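PDB 7EHU: chitin oligosaccharide binding protein NagB2, which binds chitin oligosaccharides such as N,N'-diacetylchitobiose and N,N',N''-triacetylchitotriose, probably capturing them outside the cell for an uptake transporter. Local coordinates for residues 47-52 / 345-350; 274-279 / 353-358; 281-286 / 368-373. One frame throughout, in Å; residues are numbered along the deposited sequence.

Contact 1. Residues 47-52 / 345-350; sequences LALLEK and QGEALG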
loop_
_atom_site.group_PDB
_atom_site.type_symbol
_atom_site.label_atom_id
_atom_site.label_comp_id
_atom_site.label_asym_id
_atom_site.label_seq_id
_atom_site.Cartn_x
_atom_site.Cartn_y
_atom_site.Cartn_z
ATOM N N LEU A 47 0.595 -7.785 14.707
ATOM C CA LEU A 47 1.357 -8.981 15.048
ATOM C C LEU A 47 0.663 -9.795 16.135
ATOM O O LEU A 47 0.591 -11.024 16.043
ATOM C CB LEU A 47 2.789 -8.598 15.437
ATOM C CG LEU A 47 3.710 -9.737 15.893
ATOM C CD1 LEU A 47 3.736 -10.861 14.856
ATOM C CD2 LEU A 47 5.104 -9.210 16.174
ATOM N N ALA A 48 0.141 -9.139 17.167
ATOM C CA ALA A 48 -0.502 -9.884 18.245
ATOM C C ALA A 48 -1.732 -10.625 17.732
ATOM O O ALA A 48 -2.009 -11.754 18.146
ATOM C CB ALA A 48 -0.870 -8.931 19.385
ATOM N N LEU A 49 -2.469 -10.016 16.806
ATOM C CA LEU A 49 -3.634 -10.695 16.239
ATOM C C LEU A 49 -3.209 -11.912 15.426
ATOM O O LEU A 49 -3.822 -12.986 15.523
ATOM C CB LEU A 49 -4.405 -9.710 15.367
ATOM C CG LEU A 49 -5.741 -10.156 14.799
ATOM C CD1 LEU A 49 -6.686 -10.583 15.907
ATOM C CD2 LEU A 49 -6.358 -9.049 13.984
ATOM N N LEU A 50 -2.142 -11.766 14.639
ATOM C CA LEU A 50 -1.600 -12.892 13.890
ATOM C C LEU A 50 -1.176 -14.017 14.830
ATOM O O LEU A 50 -1.451 -15.192 14.566
ATOM C CB LEU A 50 -0.424 -12.416 13.037
ATOM C CG LEU A 50 0.267 -13.479 12.179
ATOM C CD1 LEU A 50 -0.673 -14.032 11.097
ATOM C CD2 LEU A 50 1.523 -12.884 11.547
ATOM N N GLU A 51 -0.469 -13.672 15.911
ATOM C CA GLU A 51 -0.024 -14.661 16.887
ATOM C C GLU A 51 -1.212 -15.371 17.525
ATOM O O GLU A 51 -1.157 -16.583 17.762
ATOM C CB GLU A 51 0.852 -13.998 17.955
ATOM C CG GLU A 51 2.240 -13.604 17.444
ATOM C CD GLU A 51 3.017 -12.709 18.402
ATOM O OE1 GLU A 51 2.430 -12.220 19.390
ATOM O OE2 GLU A 51 4.213 -12.474 18.141
ATOM N N LYS A 52 -2.289 -14.630 17.817
ATOM C CA LYS A 52 -3.488 -15.247 18.375
ATOM C C LYS A 52 -4.064 -16.279 17.414
ATOM O O LYS A 52 -4.414 -17.395 17.825
ATOM C CB LYS A 52 -4.525 -14.167 18.689
ATOM C CG LYS A 52 -5.774 -14.713 19.341
ATOM C CD LYS A 52 -6.653 -13.638 19.954
ATOM C CE LYS A 52 -7.559 -12.967 18.951
ATOM N NZ LYS A 52 -8.676 -12.233 19.651
ATOM N N GLN A 345 -11.342 -9.966 11.215
ATOM C CA GLN A 345 -11.421 -8.729 10.449
ATOM C C GLN A 345 -12.062 -7.619 11.272
ATOM O O GLN A 345 -11.668 -6.451 11.170
ATOM C CB GLN A 345 -12.231 -8.974 9.177
ATOM C CG GLN A 345 -11.599 -9.957 8.218
ATOM C CD GLN A 345 -10.943 -9.293 7.033
ATOM O OE1 GLN A 345 -11.499 -8.372 6.439
ATOM N NE2 GLN A 345 -9.745 -9.745 6.684
ATOM N N GLY A 346 -13.068 -7.963 12.075
ATOM C CA GLY A 346 -13.736 -6.970 12.891
ATOM C C GLY A 346 -12.875 -6.470 14.032
ATOM O O GLY A 346 -12.946 -5.294 14.406
ATOM N N GLU A 347 -12.073 -7.361 14.626
ATOM C CA GLU A 347 -11.146 -6.932 15.669
ATOM C C GLU A 347 -10.081 -6.010 15.077
ATOM O O GLU A 347 -9.707 -4.999 15.688
ATOM C CB GLU A 347 -10.497 -8.147 16.344
ATOM C CG GLU A 347 -9.342 -7.806 17.275
ATOM C CD GLU A 347 -8.908 -8.963 18.199
ATOM O OE1 GLU A 347 -9.540 -10.042 18.177
ATOM O OE2 GLU A 347 -7.943 -8.780 18.976
ATOM N N ALA A 348 -9.603 -6.328 13.865
ATOM C CA ALA A 348 -8.619 -5.476 13.201
ATOM C C ALA A 348 -9.178 -4.080 12.932
ATOM O O ALA A 348 -8.476 -3.075 13.111
ATOM C CB ALA A 348 -8.142 -6.133 11.897
ATOM N N LEU A 349 -10.430 -4.005 12.467
ATOM C CA LEU A 349 -11.070 -2.717 12.239
ATOM C C LEU A 349 -11.340 -1.985 13.553
ATOM O O LEU A 349 -11.063 -0.786 13.665
ATOM C CB LEU A 349 -12.371 -2.933 11.469
ATOM C CG LEU A 349 -13.211 -1.673 11.248
ATOM C CD1 LEU A 349 -12.502 -0.619 10.423
ATOM C CD2 LEU A 349 -14.531 -2.029 10.591
ATOM N N GLY A 350 -11.863 -2.696 14.560
ATOM C CA GLY A 350 -12.254 -2.061 15.807
ATOM C C GLY A 350 -11.101 -1.447 16.573
ATOM O O GLY A 350 -11.276 -0.415 17.217
#
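L49 and K52, one helical turn apart, both reach E347 across a wide gap between antiparallel helices. The short axes of 47-52 and 345-350 approach to 11.1 Å at 162°, so side chains rather than backbones make the junction. E347 has CG anti to its backbone N (chi1 170°) and an extended chain beyond, which carries the carboxylate most of the way to the other helix. There, K52 comes from the opposite direction, bent at chi3, and its NZ forms a salt bridge with E347 OE1 at 2.8 Å. The ammonium group meets the syn lone pair of OE1, on the side of the second oxygen, although OE2 itself stays 3.6 Å from NZ. L49 slides past E347 in the opposite sense and lays its CD1 methyl over the flat of the carboxylate, 3.6 Å from CD. Its other branch, CD2, rests on A348 CB at 4.0 Å. One leucine thus spans the charged and apolar halves of the contact: CD1 backs the carboxylate that K52 pairs with, and CD2 packs against the alanine. With an alanine at E347, K52 would probably lose its charged partner and L49 CD1 the group it leans on, leaving the lysine end free to swing. The buried L50, on the same helix as L49, packs on L34 and H36. Helix 44-60 is the connection of a beta-alpha-beta crossover between the parallel strands 30-36 and 64-70, an element of the alpha/beta lobes of periplasmic-type solute-binding proteins, and helix 342-352 runs antiparallel beside it.

Contact 2. Residues 274-279 / 353-358; sequences DGSWAT and NRVPSM. With NAG (2-acetamido-2-deoxy-beta-D-glucopyranose), chain B; NAG (2-acetamido-2-deoxy-beta-D-glucopyranose), chain C; NAG (2-acetamido-2-deoxy-beta-D-glucopyranose), chain D.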
loop_
_atom_site.group_PDB
_atom_site.type_symbol
_atom_site.label_atom_id
_atom_site.label_comp_id
_atom_site.label_asym_id
_atom_site.label_seq_id
_atom_site.Cartn_x
_atom_site.Cartn_y
_atom_site.Cartn_z
ATOM N N ASP A 274 -0.517 9.038 2.196
ATOM C CA ASP A 274 -0.223 7.704 2.698
ATOM C C ASP A 274 -1.426 6.803 2.496
ATOM O O ASP A 274 -2.529 7.256 2.164
ATOM C CB ASP A 274 0.168 7.767 4.184
ATOM C CG ASP A 274 1.215 6.743 4.576
ATOM O OD1 ASP A 274 1.257 5.641 3.972
ATOM O OD2 ASP A 274 1.939 7.003 5.541
ATOM N N GLY A 275 -1.184 5.504 2.691
ATOM C CA GLY A 275 -2.237 4.532 2.643
ATOM C C GLY A 275 -3.027 4.456 3.926
ATOM O O GLY A 275 -2.579 4.875 4.996
ATOM N N SER A 276 -4.221 3.879 3.818
ATOM C CA SER A 276 -5.150 3.856 4.944
ATOM C C SER A 276 -4.676 2.953 6.058
ATOM O O SER A 276 -5.187 3.058 7.179
ATOM C CB SER A 276 -6.567 3.560 4.482
ATOM O OG SER A 276 -6.607 2.442 3.623
ATOM N N TRP A 277 -3.672 2.120 5.795
ATOM C CA TRP A 277 -3.032 1.305 6.833
ATOM C C TRP A 277 -2.218 2.141 7.816
ATOM O O TRP A 277 -1.763 1.599 8.827
ATOM C CB TRP A 277 -2.128 0.238 6.156
ATOM C CG TRP A 277 -1.019 0.902 5.372
ATOM C CD1 TRP A 277 0.098 1.516 5.879
ATOM C CD2 TRP A 277 -0.953 1.092 3.950
ATOM N NE1 TRP A 277 0.840 2.084 4.879
ATOM C CE2 TRP A 277 0.214 1.836 3.681
ATOM C CE3 TRP A 277 -1.768 0.702 2.884
ATOM C CZ2 TRP A 277 0.569 2.209 2.391
ATOM C CZ3 TRP A 277 -1.409 1.065 1.606
ATOM C CH2 TRP A 277 -0.245 1.804 1.366
ATOM N N ALA A 278 -2.078 3.445 7.563
ATOM C CA ALA A 278 -1.367 4.342 8.473
ATOM C C ALA A 278 -2.266 4.899 9.567
ATOM O O ALA A 278 -1.764 5.538 10.495
ATOM C CB ALA A 278 -0.787 5.526 7.684
ATOM N N THR A 279 -3.589 4.698 9.475
ATOM C CA THR A 279 -4.511 5.377 10.386
ATOM C C THR A 279 -4.176 5.127 11.847
ATOM O O THR A 279 -4.242 6.050 12.668
ATOM C CB THR A 279 -5.952 4.969 10.083
ATOM O OG1 THR A 279 -6.294 5.482 8.803
ATOM C CG2 THR A 279 -6.935 5.513 11.122
ATOM N N ASN A 353 -8.257 0.206 13.165
ATOM C CA ASN A 353 -8.837 0.905 12.048
ATOM C C ASN A 353 -8.362 0.280 10.754
ATOM O O ASN A 353 -8.211 0.978 9.752
ATOM C CB ASN A 353 -8.523 2.403 12.107
ATOM C CG ASN A 353 -9.477 3.143 13.029
ATOM O OD1 ASN A 353 -10.579 3.515 12.631
ATOM N ND2 ASN A 353 -9.089 3.296 14.268
ATOM N N ARG A 354 -8.095 -1.035 10.789
ATOM C CA ARG A 354 -7.676 -1.751 9.587
ATOM C C ARG A 354 -8.905 -2.082 8.733
ATOM O O ARG A 354 -9.911 -2.591 9.225
ATOM C CB ARG A 354 -6.843 -2.994 9.951
ATOM C CG ARG A 354 -5.609 -2.710 10.882
ATOM C CD ARG A 354 -4.351 -3.614 10.675
ATOM N NE ARG A 354 -4.585 -4.990 11.149
ATOM C CZ ARG A 354 -4.560 -5.374 12.425
ATOM N NH1 ARG A 354 -4.307 -4.529 13.429
ATOM N NH2 ARG A 354 -4.826 -6.629 12.721
ATOM N N VAL A 355 -8.810 -1.765 7.452
ATOM C CA VAL A 355 -9.908 -1.795 6.487
ATOM C C VAL A 355 -10.217 -3.223 6.054
ATOM O O VAL A 355 -9.322 -3.873 5.509
ATOM C CB VAL A 355 -9.481 -0.969 5.260
ATOM C CG1 VAL A 355 -10.438 -1.120 4.108
ATOM C CG2 VAL A 355 -9.275 0.496 5.618
ATOM N N PRO A 356 -11.441 -3.748 6.235
ATOM C CA PRO A 356 -11.677 -5.166 5.906
ATOM C C PRO A 356 -11.456 -5.509 4.442
ATOM O O PRO A 356 -11.711 -4.709 3.534
ATOM C CB PRO A 356 -13.143 -5.386 6.285
ATOM C CG PRO A 356 -13.381 -4.375 7.363
ATOM C CD PRO A 356 -12.592 -3.164 6.962
ATOM N N SER A 357 -10.995 -6.738 4.222
ATOM C CA SER A 357 -11.047 -7.335 2.891
ATOM C C SER A 357 -12.258 -8.231 2.688
ATOM O O SER A 357 -12.533 -8.619 1.546
ATOM C CB SER A 357 -9.784 -8.148 2.628
ATOM O OG SER A 357 -9.691 -9.182 3.583
ATOM N N MET A 358 -12.974 -8.578 3.760
ATOM C CA MET A 358 -14.125 -9.470 3.721
ATOM C C MET A 358 -15.386 -8.665 3.964
ATOM O O MET A 358 -15.366 -7.669 4.685
ATOM C CB MET A 358 -13.975 -10.518 4.833
ATOM C CG MET A 358 -12.820 -11.492 4.543
ATOM S SD MET A 358 -12.605 -12.714 5.836
ATOM C CE MET A 358 -14.033 -13.764 5.459
HETATM C C1 NAG B . -0.285 -2.221 10.169
HETATM C C2 NAG B . 0.814 -1.323 9.574
HETATM C C3 NAG B . 0.741 -1.310 8.052
HETATM C C4 NAG B . 0.532 -2.703 7.469
HETATM C C5 NAG B . -0.527 -3.475 8.242
HETATM C C6 NAG B . -0.669 -4.907 7.792
HETATM C C7 NAG B . 1.506 0.663 10.888
HETATM C C8 NAG B . 1.123 2.067 11.283
HETATM N N2 NAG B . 0.651 0.032 10.076
HETATM O O1 NAG B . -0.136 -2.331 11.542
HETATM O O3 NAG B . 1.930 -0.696 7.558
HETATM O O4 NAG B . -0.028 -2.560 6.164
HETATM O O5 NAG B . -0.196 -3.494 9.631
HETATM O O6 NAG B . 0.588 -5.553 7.692
HETATM O O7 NAG B . 2.557 0.137 11.262
HETATM C C1 NAG C . 0.822 -2.744 5.042
HETATM C C2 NAG C . -0.112 -2.870 3.852
HETATM C C3 NAG C . 0.667 -2.832 2.540
HETATM C C4 NAG C . 1.650 -1.670 2.503
HETATM C C5 NAG C . 2.498 -1.706 3.768
HETATM C C6 NAG C . 3.479 -0.567 3.892
HETATM C C7 NAG C . -2.140 -4.215 4.337
HETATM C C8 NAG C . -2.700 -5.600 4.377
HETATM N N2 NAG C . -0.865 -4.115 3.935
HETATM O O3 NAG C . -0.280 -2.747 1.486
HETATM O O4 NAG C . 2.528 -1.829 1.392
HETATM O O5 NAG C . 1.628 -1.622 4.903
HETATM O O6 NAG C . 4.295 -0.726 5.048
HETATM O O7 NAG C . -2.818 -3.236 4.634
HETATM C C1 NAG D . 2.405 -0.925 0.331
HETATM C C2 NAG D . 3.540 -1.188 -0.628
HETATM C C3 NAG D . 3.368 -0.370 -1.907
HETATM C C4 NAG D . 1.992 -0.624 -2.514
HETATM C C5 NAG D . 0.901 -0.378 -1.477
HETATM C C6 NAG D . -0.489 -0.711 -1.975
HETATM C C7 NAG D . 5.728 -1.890 0.222
HETATM C C8 NAG D . 7.031 -1.443 0.829
HETATM N N2 NAG D . 4.836 -0.928 -0.023
HETATM O O3 NAG D . 4.403 -0.736 -2.810
HETATM O O4 NAG D . 1.735 0.240 -3.618
HETATM O O5 NAG D . 1.161 -1.182 -0.315
HETATM O O6 NAG D . -0.603 -2.075 -2.353
HETATM O O7 NAG D . 5.501 -3.070 -0.048
HETATM O O HOH W 1 -5.890 1.119 8.779
HETATM O O HOH W 2 -8.642 3.966 8.470
#
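T279 and N353 meet through carbon, CG2 of the threonine lying 3.6 Å from CB of the asparagine, with the two side chains crossing at about a right angle. Further along, V355 CG2 lies 3.9 Å from S276 OG. Two waters bridge the segments: one sits 2.6 Å from S276 O and also close to N353 O, with other acceptors competing for its protons, and the second joins the T279 OG1 hydroxyl (2.8 Å) to N353 O. The 3-10 turn 276-278, which follows strand 271-275, carries W277 into the sugar site. Its indole is the aromatic platform common in carbohydrate-binding sites: C4 of NAG (chain C) stands 3.8 Å above the centre of one face, while G275 CA lies 3.5 Å above the plane on the opposite face, toward the rim. CG of W277 lies between the backbone N and the carbonyl carbon (chi1 63°), which turns the indole to the sugar. Separately, the backbone O of W277 accepts the N-H of N2 of NAG (chain B) at 3.1 Å, nearly straight at 170°. One shell out, Y257 OH binds W277 NE1 and D274 OD1, and Y152 OH binds T279 OG1 and G275 O. V148 N fixes S276 OG, as T371 OG1 does N353 OD1.

Contact 3. Residues 281-286 / 368-373; sequences AILDKD and APLTKA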
loop_
_atom_site.group_PDB
_atom_site.type_symbol
_atom_site.label_atom_id
_atom_site.label_comp_id
_atom_site.label_asym_id
_atom_site.label_seq_id
_atom_site.Cartn_x
_atom_site.Cartn_y
_atom_site.Cartn_z
ATOM N N ALA A 281 -1.434 4.666 13.392
ATOM C CA ALA A 281 -0.328 5.473 13.891
ATOM C C ALA A 281 -0.759 6.914 14.094
ATOM O O ALA A 281 -0.296 7.579 15.024
ATOM C CB ALA A 281 0.851 5.394 12.927
ATOM N N ILE A 282 -1.649 7.407 13.226
ATOM C CA ILE A 282 -2.140 8.783 13.281
ATOM C C ILE A 282 -3.138 8.987 14.409
ATOM O O ILE A 282 -3.302 10.117 14.877
ATOM C CB ILE A 282 -2.652 9.148 11.876
ATOM C CG1 ILE A 282 -1.446 9.227 10.929
ATOM C CG2 ILE A 282 -3.426 10.438 11.881
ATOM C CD1 ILE A 282 -1.775 9.183 9.484
ATOM N N LEU A 283 -3.769 7.920 14.885
ATOM C CA LEU A 283 -4.712 8.014 15.996
ATOM C C LEU A 283 -4.114 7.577 17.326
ATOM O O LEU A 283 -4.793 7.677 18.342
ATOM C CB LEU A 283 -5.971 7.201 15.674
ATOM C CG LEU A 283 -6.764 7.689 14.461
ATOM C CD1 LEU A 283 -8.003 6.845 14.292
ATOM C CD2 LEU A 283 -7.134 9.162 14.570
ATOM N N ASP A 284 -2.871 7.117 17.341
ATOM C CA ASP A 284 -2.286 6.532 18.538
ATOM C C ASP A 284 -2.291 7.527 19.691
ATOM O O ASP A 284 -1.656 8.578 19.613
ATOM C CB ASP A 284 -0.844 6.158 18.207
ATOM C CG ASP A 284 -0.169 5.402 19.317
ATOM O OD1 ASP A 284 -0.227 4.154 19.269
ATOM O OD2 ASP A 284 0.380 6.035 20.250
ATOM N N LYS A 285 -2.931 7.159 20.797
ATOM C CA LYS A 285 -3.053 8.117 21.899
ATOM C C LYS A 285 -1.714 8.430 22.552
ATOM O O LYS A 285 -1.532 9.545 23.046
ATOM C CB LYS A 285 -4.086 7.626 22.905
ATOM C CG LYS A 285 -5.500 7.570 22.268
ATOM C CD LYS A 285 -6.684 7.715 23.248
ATOM C CE LYS A 285 -8.007 8.052 22.567
ATOM N NZ LYS A 285 -7.920 9.279 21.773
ATOM N N ASP A 286 -0.771 7.484 22.546
ATOM C CA ASP A 286 0.517 7.717 23.197
ATOM C C ASP A 286 1.428 8.638 22.407
ATOM O O ASP A 286 2.266 9.334 23.010
ATOM C CB ASP A 286 1.259 6.399 23.429
ATOM C CG ASP A 286 0.601 5.520 24.471
ATOM O OD1 ASP A 286 -0.107 6.039 25.359
ATOM O OD2 ASP A 286 0.799 4.290 24.399
ATOM N N ALA A 368 -14.590 5.504 14.164
ATOM C CA ALA A 368 -13.626 6.574 14.337
ATOM C C ALA A 368 -13.847 7.678 13.288
ATOM O O ALA A 368 -14.027 7.375 12.095
ATOM C CB ALA A 368 -12.237 5.943 14.260
ATOM N N PRO A 369 -13.896 8.955 13.700
ATOM C CA PRO A 369 -14.101 10.040 12.731
ATOM C C PRO A 369 -13.157 10.036 11.536
ATOM O O PRO A 369 -13.561 10.353 10.408
ATOM C CB PRO A 369 -13.885 11.305 13.579
ATOM C CG PRO A 369 -14.184 10.923 14.962
ATOM C CD PRO A 369 -13.967 9.439 15.096
ATOM N N LEU A 370 -11.886 9.728 11.752
ATOM C CA LEU A 370 -10.945 9.783 10.636
ATOM C C LEU A 370 -11.260 8.685 9.622
ATOM O O LEU A 370 -11.198 8.909 8.407
ATOM C CB LEU A 370 -9.515 9.666 11.161
ATOM C CG LEU A 370 -8.401 9.712 10.120
ATOM C CD1 LEU A 370 -8.502 10.943 9.239
ATOM C CD2 LEU A 370 -7.043 9.646 10.821
ATOM N N THR A 371 -11.636 7.501 10.097
ATOM C CA THR A 371 -12.022 6.441 9.170
ATOM C C THR A 371 -13.304 6.819 8.426
ATOM O O THR A 371 -13.445 6.503 7.238
ATOM C CB THR A 371 -12.116 5.126 9.947
ATOM O OG1 THR A 371 -10.779 4.774 10.353
ATOM C CG2 THR A 371 -12.695 3.987 9.103
ATOM N N LYS A 372 -14.231 7.524 9.089
ATOM C CA LYS A 372 -15.423 8.011 8.401
ATOM C C LYS A 372 -15.026 8.958 7.271
ATOM O O LYS A 372 -15.575 8.882 6.165
ATOM C CB LYS A 372 -16.365 8.700 9.398
ATOM C CG LYS A 372 -17.641 9.301 8.759
ATOM C CD LYS A 372 -18.485 10.090 9.764
ATOM C CE LYS A 372 -19.852 10.496 9.203
ATOM N NZ LYS A 372 -20.549 11.537 10.025
ATOM N N ALA A 373 -14.063 9.850 7.529
ATOM C CA ALA A 373 -13.617 10.783 6.498
ATOM C C ALA A 373 -12.942 10.062 5.333
ATOM O O ALA A 373 -13.135 10.436 4.171
ATOM C CB ALA A 373 -12.668 11.813 7.109
#
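A368 O accepts the backbone N-H of K372 at 3.0 Å, and P369 O takes that of A373 at the same length; these bonds wind the first turn of a helix whose N-cap is A368. That turn presents A368 and L370 to I282 and L283, and everything that touches across the contact is apolar. With chi1 at -180° the L370 side chain swings to the side of its carbonyl carbon, bringing the CD2 methyl up to two side chains of 281-286. L283 comes at it obliquely, its own CD2 at 3.8 Å from L370 CD2. I282 approaches at about a right angle and offers its CG2 branch to the same methyl, 3.9 Å away. One leucine methyl therefore meets both residues, while the remaining branch of L283, CD1, reaches more loosely to A368 CB at 4.3 Å. The nearest CA atoms, those of L283 and L370, are 8.4 Å apart, leaving the interval to these few methyl groups. L283 also rests on N353, as A368 does, so the edge of the contact continues into the loop that follows helix 342-352. On the inner side, I282 and L370 share Y152 of strand 138-154 and V294 of strand 294-297. The short helix that holds I282 and the first turn of helix 369-379 are thereby packed against each other and onto two neighbouring strands of the mixed sheet.

In the fold
The three contacts form a chain along one side of the glycan site, with contact 2 in the middle: its centre is about 12 Å from that of contact 1 and about 11 Å from that of contact 3, while the outer two lie about 17 Å apart and do not touch. Q345 OE1, 2.8 Å from S357 N, probably bonds contact 1 to contact 2; N353 OD1, 2.6 Å from T371 OG1, probably does so for contacts 2 and 3. Contact 2 meets the sugars through W277, and A281 of contact 3 also touches a NAG. The side chains of I282 and A348 stay about 8 and 9 Å from the nearest NAG.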